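Long-range contact in type VI secretion system component (Escherichia coli O6, PDB 2P5Z), which is a component of the type VI secretion system that resembles the phage T4 tail proteins gp27 and gp5 and probably forms part of the puncturing spike: residues A[50-56]-A[100-106]. Residues are numbered along the deposited sequence; the frame is centred on the assembly and turned at random.
Sequences TSSDKAI and SQDEARY
Tyr106 reaches from strand 104-111 into the loop that follows strand 44-51, and the path of its side chain accounts for much of the contact. Outward from CB, Tyr106 CD1 meets Ile56 CD1, which sits over one ring face, 22° off the normal. Tyr106 CE1 lies 3.4 Å from Asp53 O, a carbonyl at the ring edge, and also touches Ile56 CD1, with Ser51 CB approaching obliquely. Tyr106 CE2 meets Ile56 CB, and Tyr106 CZ is 3.6 Å from Ile56 CG1, which chi1 (-54°) sets beside its backbone N. At the tip, Tyr106 OH donates to Asp53 O at 2.6 Å and accepts from Ile56 N in a nearly straight bond (168° at the hydrogen).

The strands themselves are antiparallel. Ser51 and Ala104 form the hydrogen-bonded pair, with Ser51 N to Ala104 O at 3.1 Å and Ala104 N to Ser51 O at 3.0 Å; Thr50 faces Arg105 in the adjacent non-hydrogen-bonded pair. Thr50 CB packs 3.4 Å from Glu103 OE1, a van der Waals contact. Ser51 OG accepts from Asp53 N, an ST turn, and also bonds Pro27 O; Asp53 OD1 accepts from Ala55 N, an Asx turn, while Ser26 OG binds Asp53 OD2.

A bend in Lys54 (chi3 -70°) carries its chain past Ser100 O and Glu103 O, Lys54 CD lying 3.7 Å from each, before Lys54 NZ bonds Ser100 O at 3.0 Å in the carbonyl plane and, weakly, Gln101 O. The same NZ forms a salt bridge with Asp334 of the second subunit. In this domain, consistent with a phage baseplate type, one hydroxyl thus fixes the loop backbone as donor and acceptor, while one ammonium, its charge probably offset by Asp334, links its own loop, the 100-103 turn and another chain.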
# COMPACT_ATOMS: atom_id res chain seq x y z
N THR A 50 -29.02 18.29 -10.39
CA THR A 50 -29.49 19.55 -9.83
C THR A 50 -30.92 19.39 -9.41
O THR A 50 -31.63 18.50 -9.92
CB THR A 50 -29.34 20.73 -10.80
OG1 THR A 50 -29.89 20.37 -12.08
CG2 THR A 50 -27.87 21.09 -10.96
N SER A 51 -31.32 20.22 -8.46
CA SER A 51 -32.67 20.21 -7.93
C SER A 51 -33.11 21.61 -7.46
O SER A 51 -32.28 22.41 -7.01
CB SER A 51 -32.77 19.23 -6.76
OG SER A 51 -34.08 19.22 -6.21
N SER A 52 -34.41 21.87 -7.54
CA SER A 52 -35.00 23.12 -7.03
C SER A 52 -34.96 23.14 -5.50
O SER A 52 -34.95 24.20 -4.88
CB SER A 52 -36.45 23.23 -7.48
OG SER A 52 -36.65 22.52 -8.69
N ASP A 53 -34.95 21.96 -4.91
CA ASP A 53 -34.81 21.82 -3.47
C ASP A 53 -33.34 22.10 -3.05
O ASP A 53 -32.42 21.35 -3.38
CB ASP A 53 -35.25 20.42 -3.09
CG ASP A 53 -35.34 20.20 -1.61
OD1 ASP A 53 -34.75 20.98 -0.81
OD2 ASP A 53 -36.00 19.21 -1.24
N LYS A 54 -33.15 23.19 -2.32
CA LYS A 54 -31.83 23.59 -1.87
C LYS A 54 -31.45 23.02 -0.50
O LYS A 54 -30.50 23.49 0.12
CB LYS A 54 -31.72 25.12 -1.84
CG LYS A 54 -32.21 25.77 -3.11
CD LYS A 54 -31.46 27.05 -3.42
CE LYS A 54 -31.80 28.17 -2.45
NZ LYS A 54 -30.84 29.29 -2.62
N ALA A 55 -32.19 22.00 -0.04
CA ALA A 55 -31.94 21.37 1.26
C ALA A 55 -32.40 19.91 1.31
O ALA A 55 -33.06 19.51 2.25
CB ALA A 55 -32.62 22.16 2.38
N ILE A 56 -32.06 19.13 0.29
CA ILE A 56 -32.28 17.68 0.34
C ILE A 56 -31.44 17.13 1.50
O ILE A 56 -30.23 17.38 1.56
CB ILE A 56 -31.87 16.98 -0.95
CG1 ILE A 56 -32.57 17.62 -2.16
CG2 ILE A 56 -32.19 15.49 -0.88
CD1 ILE A 56 -32.38 16.84 -3.45
N SER A 100 -27.04 27.60 -5.90
CA SER A 100 -27.22 28.87 -6.58
C SER A 100 -28.38 29.62 -5.95
O SER A 100 -28.85 29.27 -4.84
CB SER A 100 -27.51 28.65 -8.05
OG SER A 100 -26.36 28.18 -8.73
N GLN A 101 -28.84 30.63 -6.67
CA GLN A 101 -30.01 31.41 -6.30
C GLN A 101 -31.25 30.52 -6.40
O GLN A 101 -32.14 30.61 -5.56
CB GLN A 101 -30.15 32.62 -7.25
CG GLN A 101 -31.27 33.61 -6.90
CD GLN A 101 -30.97 34.43 -5.65
OE1 GLN A 101 -29.81 34.72 -5.36
NE2 GLN A 101 -32.01 34.80 -4.92
N ASP A 102 -31.29 29.65 -7.40
CA ASP A 102 -32.51 28.89 -7.67
C ASP A 102 -32.37 27.37 -7.61
O ASP A 102 -33.38 26.64 -7.64
CB ASP A 102 -33.13 29.35 -8.98
CG ASP A 102 -33.66 30.75 -8.87
OD1 ASP A 102 -34.58 30.95 -8.04
OD2 ASP A 102 -33.11 31.66 -9.55
N GLU A 103 -31.14 26.88 -7.51
CA GLU A 103 -30.94 25.45 -7.44
C GLU A 103 -29.78 25.02 -6.54
O GLU A 103 -29.04 25.84 -6.01
CB GLU A 103 -30.81 24.86 -8.85
CG GLU A 103 -29.90 25.65 -9.76
CD GLU A 103 -29.49 24.85 -10.98
OE1 GLU A 103 -30.30 23.98 -11.42
OE2 GLU A 103 -28.37 25.08 -11.50
N ALA A 104 -29.67 23.71 -6.35
CA ALA A 104 -28.52 23.15 -5.66
C ALA A 104 -28.02 21.97 -6.45
O ALA A 104 -28.77 21.35 -7.18
CB ALA A 104 -28.88 22.75 -4.26
N ARG A 105 -26.72 21.70 -6.31
CA ARG A 105 -26.07 20.60 -7.02
C ARG A 105 -25.81 19.49 -6.00
O ARG A 105 -25.43 19.77 -4.86
CB ARG A 105 -24.76 21.11 -7.62
CG ARG A 105 -24.02 20.18 -8.54
CD ARG A 105 -22.92 20.99 -9.20
NE ARG A 105 -21.60 20.36 -9.11
CZ ARG A 105 -20.55 20.89 -8.47
NH1 ARG A 105 -20.65 22.06 -7.85
NH2 ARG A 105 -19.39 20.24 -8.46
N TYR A 106 -26.06 18.25 -6.39
CA TYR A 106 -25.94 17.12 -5.47
C TYR A 106 -25.21 15.98 -6.12
O TYR A 106 -25.18 15.90 -7.35
CB TYR A 106 -27.31 16.60 -5.00
CG TYR A 106 -28.11 17.61 -4.22
CD1 TYR A 106 -29.08 18.39 -4.86
CD2 TYR A 106 -27.90 17.79 -2.86
CE1 TYR A 106 -29.82 19.32 -4.15
CE2 TYR A 106 -28.64 18.72 -2.14
CZ TYR A 106 -29.60 19.49 -2.79
OH TYR A 106 -30.34 20.42 -2.08